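Local coordinates for protein Ral guanine nucleotide dissociation stimulator-like 2 (Mus musculus, PDB 4JGW) that probably acts as a guanine nucleotide exchange factor, associates with GTP-bound Rap1A and H-Ras in vitro, and may be their effector, at residues Pro35-Pro38 against Leu39-Leu42; Met73-Thr76 against Pro77-Ala81; Arg324-Ala327 against Ala328-Glu331; Gln461-Arg464 against Val465-Val469. One frame throughout, in Å; residues are numbered along the deposited sequence.

Overall arrangement
Four local contacts sample how neighbouring residues of one chain settle against each other. Contact 1 is a surface turn in the loop between strands 24-33 and 46-54, about 45 Å from the chain centre; proline rings and a carboxylate shape it. The other three lie on helices and are partly buried. Contact 2, on helix 75-82 of the N-terminal Ras-GEF region, is largely apolar. Contacts 3 and 4 of the Ras-GEF region add charged and polar side-chain chemistry: a guanidinium on an indole in one, a salt bridge and a sulfur over a ring in the other. These last two touch, centres about 14 Å apart, whereas contacts 1 and 4 have centres about 76 Å apart.

Contact 1: residues Pro35-Pro38 against Leu39-Leu42; sequences PLDP and LAPL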
# COMPACT_ATOMS: atom_id res chain seq x y z
N PRO A 35 11.17 -37.50 13.81
CA PRO A 35 10.25 -37.42 14.95
C PRO A 35 10.92 -36.79 16.17
O PRO A 35 12.15 -36.90 16.32
CB PRO A 35 9.91 -38.89 15.22
CG PRO A 35 11.06 -39.66 14.67
CD PRO A 35 11.54 -38.89 13.48
N LEU A 36 10.13 -36.14 17.01
CA LEU A 36 10.66 -35.48 18.21
C LEU A 36 11.34 -36.51 19.11
O LEU A 36 12.45 -36.29 19.60
CB LEU A 36 9.55 -34.74 18.97
CG LEU A 36 9.99 -33.54 19.82
CD1 LEU A 36 8.86 -32.52 19.92
CD2 LEU A 36 10.47 -33.95 21.21
N ASP A 37 10.67 -37.64 19.33
CA ASP A 37 11.27 -38.82 19.93
C ASP A 37 12.07 -39.53 18.83
O ASP A 37 11.47 -40.07 17.90
CB ASP A 37 10.18 -39.73 20.51
CG ASP A 37 10.74 -41.01 21.15
OD1 ASP A 37 11.96 -41.24 21.12
OD2 ASP A 37 9.92 -41.78 21.69
N PRO A 38 13.41 -39.53 18.94
CA PRO A 38 14.29 -40.08 17.89
C PRO A 38 14.07 -41.58 17.61
O PRO A 38 14.50 -42.07 16.57
CB PRO A 38 15.70 -39.86 18.46
CG PRO A 38 15.54 -38.78 19.47
CD PRO A 38 14.19 -39.00 20.07
N LEU A 39 13.41 -42.28 18.53
CA LEU A 39 13.19 -43.72 18.41
C LEU A 39 11.78 -44.05 17.91
O LEU A 39 11.50 -45.20 17.55
CB LEU A 39 13.46 -44.42 19.75
CG LEU A 39 14.87 -44.35 20.33
CD1 LEU A 39 14.92 -45.08 21.65
CD2 LEU A 39 15.91 -44.91 19.36
N ALA A 40 10.92 -43.04 17.89
CA ALA A 40 9.53 -43.19 17.44
C ALA A 40 9.44 -43.49 15.94
O ALA A 40 10.39 -43.21 15.20
CB ALA A 40 8.73 -41.94 17.79
N PRO A 41 8.31 -44.06 15.49
CA PRO A 41 8.09 -44.23 14.06
C PRO A 41 7.95 -42.88 13.36
O PRO A 41 7.50 -41.91 13.97
CB PRO A 41 6.77 -45.01 13.99
CG PRO A 41 6.09 -44.72 15.29
CD PRO A 41 7.20 -44.62 16.28
N LEU A 42 8.36 -42.83 12.09
CA LEU A 42 8.36 -41.59 11.32
C LEU A 42 6.98 -40.93 11.29
O LEU A 42 5.98 -41.59 11.01
CB LEU A 42 8.86 -41.82 9.89
CG LEU A 42 10.33 -42.22 9.70
CD1 LEU A 42 10.59 -42.62 8.25
CD2 LEU A 42 11.28 -41.10 10.12
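Asp37 and Leu39 are joined through a carboxylate that folds back over a turn. With CG anti to the backbone N (chi1 179°), Asp37 brings OD1 to the backbone N of Leu39, 3.1 Å away, in a nearly straight hydrogen bond that reaches the oxygen from above the carboxylate plane. This Asx turn is nested in a second bend: Ala40 N donates to Asp37 O at 3.0 Å, which completes a type I beta turn from Asp37 to Ala40. Pro38 occupies the second position of this turn, where its ring restricts phi to the value needed. The methyl of Ala40 packs against Asp37 CB at 3.8 Å, and Leu39 CB approaches Asp37 OD1 at the same distance. Beyond the turn, the ring of Pro35 faces the returning chain. Its CB meets Ala40 CB at 4.2 Å, its CG lies 3.7 Å from Ala40 O, and its CD touches CD2 of Leu42 at 4.0 Å. Leu42 CB points away from this ring, yet its branch end bends back to it. All of this lies in the exposed loop joining strands 24-33 and 46-54. The chemistry is consistent with a turn held in good part by its own bonds and stiffened by proline rings, and such a proline-rich loop would fit an SH3 docking site of preselected conformation.

Contact 2: residues Met73-Thr76 against Pro77-Ala81; sequences MMFT and PALLA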
# COMPACT_ATOMS: atom_id res chain seq x y z
N MET A 73 -1.80 -22.25 1.19
CA MET A 73 -2.37 -21.21 2.06
C MET A 73 -2.28 -19.77 1.54
O MET A 73 -3.10 -18.94 1.92
CB MET A 73 -1.88 -21.33 3.52
CG MET A 73 -0.62 -22.13 3.74
SD MET A 73 -0.30 -22.44 5.49
CE MET A 73 -1.00 -24.07 5.73
N MET A 74 -1.31 -19.49 0.68
CA MET A 74 -1.19 -18.14 0.11
C MET A 74 -2.19 -17.88 -1.03
O MET A 74 -2.52 -16.73 -1.32
CB MET A 74 0.24 -17.85 -0.36
CG MET A 74 0.47 -16.36 -0.69
SD MET A 74 2.09 -15.94 -1.34
CE MET A 74 3.12 -16.17 0.11
N PHE A 75 -2.69 -18.95 -1.65
CA PHE A 75 -3.48 -18.83 -2.88
C PHE A 75 -4.71 -17.93 -2.76
O PHE A 75 -4.87 -16.99 -3.55
CB PHE A 75 -3.89 -20.19 -3.44
CG PHE A 75 -4.66 -20.10 -4.72
CD1 PHE A 75 -4.00 -19.94 -5.93
CD2 PHE A 75 -6.05 -20.13 -4.71
CE1 PHE A 75 -4.71 -19.84 -7.12
CE2 PHE A 75 -6.77 -20.03 -5.90
CZ PHE A 75 -6.10 -19.88 -7.10
N THR A 76 -5.58 -18.24 -1.80
CA THR A 76 -6.84 -17.53 -1.62
C THR A 76 -6.66 -16.02 -1.36
O THR A 76 -7.24 -15.21 -2.08
CB THR A 76 -7.71 -18.20 -0.53
OG1 THR A 76 -7.89 -19.59 -0.84
CG2 THR A 76 -9.08 -17.53 -0.41
N PRO A 77 -5.85 -15.64 -0.34
CA PRO A 77 -5.69 -14.20 -0.11
C PRO A 77 -4.95 -13.48 -1.24
O PRO A 77 -5.27 -12.33 -1.54
CB PRO A 77 -4.88 -14.15 1.19
CG PRO A 77 -4.19 -15.47 1.27
CD PRO A 77 -5.15 -16.45 0.67
N ALA A 78 -3.98 -14.16 -1.86
CA ALA A 78 -3.23 -13.60 -2.99
C ALA A 78 -4.13 -13.33 -4.19
O ALA A 78 -4.05 -12.26 -4.79
CB ALA A 78 -2.06 -14.50 -3.38
N LEU A 79 -4.97 -14.30 -4.54
CA LEU A 79 -5.89 -14.15 -5.68
C LEU A 79 -6.88 -13.02 -5.42
O LEU A 79 -7.08 -12.15 -6.27
CB LEU A 79 -6.65 -15.45 -5.97
CG LEU A 79 -7.05 -15.84 -7.41
CD1 LEU A 79 -8.14 -16.91 -7.38
CD2 LEU A 79 -7.50 -14.68 -8.29
N LEU A 80 -7.48 -13.03 -4.23
CA LEU A 80 -8.47 -12.02 -3.84
C LEU A 80 -7.89 -10.61 -3.81
O LEU A 80 -8.58 -9.65 -4.13
CB LEU A 80 -9.12 -12.36 -2.50
CG LEU A 80 -10.03 -13.60 -2.42
CD1 LEU A 80 -10.55 -13.79 -1.00
CD2 LEU A 80 -11.20 -13.53 -3.41
N ALA A 81 -6.62 -10.50 -3.42
CA ALA A 81 -5.95 -9.21 -3.31
C ALA A 81 -5.45 -8.66 -4.65
O ALA A 81 -5.44 -7.45 -4.86
CB ALA A 81 -4.80 -9.28 -2.31
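Pro77 meets the preceding turn through its ring, whose CG lies 3.3 Å from Met74 O. Lacking an N-H, a proline suits this first turn of a helix, where no earlier carbonyl need be served. Ala78 comes next and gives its backbone N to Met74 O at 3.0 Å, while its methyl rests 4.1 Å from Met74 CG. Leu79 repeats the pattern, N to Phe75 O at 2.9 Å, and runs beside the Phe75 side chain in the same direction. Its CD1 reaches CZ of the ring at 3.6 Å, approaching obliquely; with CG opposite the backbone N (chi1 -178°), the Phe75 ring swings to the flank where Leu79 stands. Leu80 donates N to Thr76 O at 3.1 Å and lies alongside Thr76, with CD1 4.1 Å from CG2. Ala81 continues the series within its own segment by bonding to Pro77 O. Around them, Phe75 meets His62 edge-to-face, Met74 and Ala78 touch Phe423, and Leu80 packs on Trp125. The arrangement is the opening of an alpha helix with i to i+4 packing, a helix of the N-terminal Ras-GEF (REM) region that joins its own helices 56-63 and 108-128 to helix 416-436 of the Ras-GEF (CDC25-homology) region.

Contact 3: residues Arg324-Ala327 against Ala328-Glu331; sequences RLRA and AWGE
Leu325, the centre of an inverse gamma turn, is the N-cap of the short helix 326-330, in which Trp329 N bonds to Leu325 O at 2.9 Å, Gly330 N to Arg326 O at 2.9 Å and, weakly, Glu331 N to Ala327 O. Among the side chains, the guanidinium of Arg326 lies flat over the indole of Trp329, centres 4.6 Å apart and planes at 13°, an arrangement of cation-pi character. Bends at chi2 (-67°) and chi3 carry the arginine back over its own helix, with NH1 3.6 Å from Trp329 CB. A weak hydrogen bond ties NH2 to His323 O, while indole NE1 is engaged by Ile322 O, which fixes the rotation of the ring and leaves its CD1 only 3.0 Å from Leu325 O. On another flank, CB of Leu325 meets CB of Ala328 at 4.0 Å. The Glu470 carboxylate satisfies the first turn, OE1 accepting from Ala327 N and OE2 from Ala328 N, and Arg324 bonds to Glu470 O through NH2 and weakly to Ser466 O through NH1. Within the Ras-GEF catalytic (CDC25-homology) region, the helix thus packs through Ala327 and Ala328 on helix 284-303, through Trp329 on Phe340 of helix 334-344, and is linked to the C-terminal helix 459-469.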
# COMPACT_ATOMS: atom_id res chain seq x y z
N ARG A 324 20.61 25.03 -3.72
CA ARG A 324 21.26 26.24 -4.25
C ARG A 324 21.61 27.30 -3.20
O ARG A 324 22.58 28.05 -3.36
CB ARG A 324 20.35 26.92 -5.27
CG ARG A 324 20.53 26.47 -6.70
CD ARG A 324 19.93 27.49 -7.66
NE ARG A 324 20.84 28.62 -7.89
CZ ARG A 324 20.76 29.81 -7.29
NH1 ARG A 324 19.79 30.06 -6.42
NH2 ARG A 324 21.64 30.75 -7.58
N LEU A 325 20.80 27.37 -2.14
CA LEU A 325 20.86 28.48 -1.19
C LEU A 325 22.04 28.37 -0.23
O LEU A 325 21.87 28.13 0.97
CB LEU A 325 19.53 28.59 -0.43
CG LEU A 325 18.25 28.60 -1.28
CD1 LEU A 325 17.03 28.33 -0.41
CD2 LEU A 325 18.09 29.90 -2.07
N ARG A 326 23.24 28.58 -0.77
CA ARG A 326 24.49 28.40 -0.03
C ARG A 326 24.74 29.41 1.07
O ARG A 326 25.44 29.12 2.04
CB ARG A 326 25.69 28.35 -1.00
CG ARG A 326 25.83 27.03 -1.74
CD ARG A 326 26.18 25.90 -0.78
NE ARG A 326 25.32 24.73 -0.97
CZ ARG A 326 25.05 23.83 -0.03
NH1 ARG A 326 25.56 23.95 1.19
NH2 ARG A 326 24.25 22.82 -0.31
N ALA A 327 24.17 30.61 0.93
CA ALA A 327 24.26 31.63 1.97
C ALA A 327 23.41 31.22 3.17
O ALA A 327 23.87 31.29 4.31
CB ALA A 327 23.82 32.99 1.44
N ALA A 328 22.19 30.77 2.89
CA ALA A 328 21.27 30.28 3.92
C ALA A 328 21.83 29.04 4.62
O ALA A 328 21.85 28.98 5.85
CB ALA A 328 19.91 29.99 3.33
N TRP A 329 22.29 28.06 3.83
CA TRP A 329 22.94 26.86 4.38
C TRP A 329 24.19 27.21 5.18
O TRP A 329 24.48 26.58 6.20
CB TRP A 329 23.29 25.87 3.26
CG TRP A 329 22.12 25.07 2.75
CD1 TRP A 329 21.54 25.15 1.51
CD2 TRP A 329 21.38 24.07 3.47
NE1 TRP A 329 20.50 24.26 1.41
CE2 TRP A 329 20.38 23.58 2.60
CE3 TRP A 329 21.47 23.53 4.76
CZ2 TRP A 329 19.47 22.59 2.98
CZ3 TRP A 329 20.57 22.54 5.14
CH2 TRP A 329 19.58 22.08 4.25
N GLY A 330 24.92 28.23 4.71
CA GLY A 330 26.11 28.73 5.40
C GLY A 330 25.84 29.33 6.77
O GLY A 330 26.75 29.42 7.59
N GLU A 331 24.60 29.74 7.00
CA GLU A 331 24.19 30.30 8.30
C GLU A 331 23.55 29.26 9.22
O GLU A 331 23.23 29.55 10.38
CB GLU A 331 23.23 31.49 8.10
CG GLU A 331 23.85 32.72 7.44
CD GLU A 331 24.99 33.33 8.24
OE1 GLU A 331 24.92 33.33 9.49
OE2 GLU A 331 25.96 33.81 7.62

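Contact 4: residues Gln461-Arg464 against Val465-Val469; sequences QSHR and VSCEV
Arg464 and Glu468 pair one turn apart, with NE 2.8 Å from OE2. The carboxylate oxygen sits over one face of the guanidinium, well out of its plane, and the two flat groups are turned 85° against each other. This salt bridge therefore rests on charge alone, and no N-H points at the oxygen. Arg464 is extended from CG to NE, with CG anti to the backbone N, and this straight course lays CG and CD alongside OE2 as well. One residue earlier, His463 presents a face of its ring to Cys467: SG stands 4.2 Å from the ring centroid, 22° off the normal, displaced toward the rim near CE1. Ser466 turns its hydroxyl back to the helix backbone, with chi1 of 64° setting OG between backbone N and carbonyl carbon. There it lies 2.9 Å from His463 O and 3.1 Å from Ser462 O; its single proton could serve either.

These are i to i+3 and i to i+4 contacts of an alpha helix, 459-469, within the Ras-GEF region. Its main-chain bonds run from Val465 N to Gln461 O at 3.0 Å and from Ser466 N to Ser462 O at 3.1 Å; the bond of Glu468 N to Arg464 O is weak. Further out, the buried flank is set by Val465, which packs on Val277 and Val279 of strand 277-279, and by Ser462 and Ser466 against Pro321. Gln461 OE1 accepts from Thr458 N and bonds to Ser269 OG, while Ser462 OG bonds to Glu459 O.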
# COMPACT_ATOMS: atom_id res chain seq x y z
N GLN A 461 8.16 27.80 -10.43
CA GLN A 461 8.14 28.98 -9.57
C GLN A 461 9.28 28.99 -8.54
O GLN A 461 9.91 30.02 -8.32
CB GLN A 461 6.79 29.10 -8.85
CG GLN A 461 5.64 29.52 -9.74
CD GLN A 461 4.28 29.34 -9.09
OE1 GLN A 461 4.03 28.35 -8.40
NE2 GLN A 461 3.39 30.29 -9.32
N SER A 462 9.52 27.83 -7.93
CA SER A 462 10.55 27.69 -6.90
C SER A 462 11.96 27.91 -7.45
O SER A 462 12.80 28.50 -6.77
CB SER A 462 10.44 26.32 -6.23
OG SER A 462 10.68 25.27 -7.15
N HIS A 463 12.20 27.44 -8.67
CA HIS A 463 13.47 27.66 -9.36
C HIS A 463 13.70 29.15 -9.62
O HIS A 463 14.82 29.65 -9.48
CB HIS A 463 13.52 26.88 -10.67
CG HIS A 463 14.79 27.06 -11.44
ND1 HIS A 463 14.92 27.99 -12.45
CD2 HIS A 463 16.00 26.44 -11.34
CE1 HIS A 463 16.15 27.93 -12.94
NE2 HIS A 463 16.82 27.00 -12.28
N ARG A 464 12.63 29.85 -9.98
CA ARG A 464 12.68 31.29 -10.25
C ARG A 464 12.98 32.09 -8.98
O ARG A 464 13.85 32.97 -9.00
CB ARG A 464 11.36 31.75 -10.87
CG ARG A 464 11.38 33.19 -11.39
CD ARG A 464 10.00 33.80 -11.32
NE ARG A 464 10.02 35.24 -11.60
CZ ARG A 464 9.13 36.11 -11.15
NH1 ARG A 464 8.12 35.70 -10.38
NH2 ARG A 464 9.24 37.39 -11.46
N VAL A 465 12.26 31.79 -7.90
CA VAL A 465 12.42 32.51 -6.63
C VAL A 465 13.81 32.31 -6.02
O VAL A 465 14.40 33.25 -5.50
CB VAL A 465 11.30 32.13 -5.61
CG1 VAL A 465 11.53 32.80 -4.26
CG2 VAL A 465 9.93 32.53 -6.15
N SER A 466 14.33 31.08 -6.11
CA SER A 466 15.67 30.78 -5.61
C SER A 466 16.76 31.52 -6.38
O SER A 466 17.79 31.89 -5.81
CB SER A 466 15.94 29.27 -5.63
OG SER A 466 15.93 28.76 -6.95
N CYS A 467 16.53 31.73 -7.68
CA CYS A 467 17.44 32.53 -8.51
C CYS A 467 17.34 34.02 -8.18
O CYS A 467 18.28 34.78 -8.44
CB CYS A 467 17.17 32.28 -10.00
SG CYS A 467 17.79 30.69 -10.63
N GLU A 468 16.21 34.42 -7.60
CA GLU A 468 15.98 35.80 -7.19
C GLU A 468 16.48 36.11 -5.77
O GLU A 468 17.04 37.18 -5.53
CB GLU A 468 14.49 36.16 -7.29
CG GLU A 468 14.01 36.41 -8.71
CD GLU A 468 12.50 36.52 -8.83
OE1 GLU A 468 11.81 36.73 -7.81
OE2 GLU A 468 12.00 36.40 -9.97
N VAL A 469 16.29 35.17 -4.84
CA VAL A 469 16.69 35.39 -3.45
C VAL A 469 18.17 35.10 -3.19
O VAL A 469 18.77 35.67 -2.28
CB VAL A 469 15.78 34.63 -2.42
CG1 VAL A 469 14.34 35.14 -2.50
CG2 VAL A 469 15.85 33.12 -2.61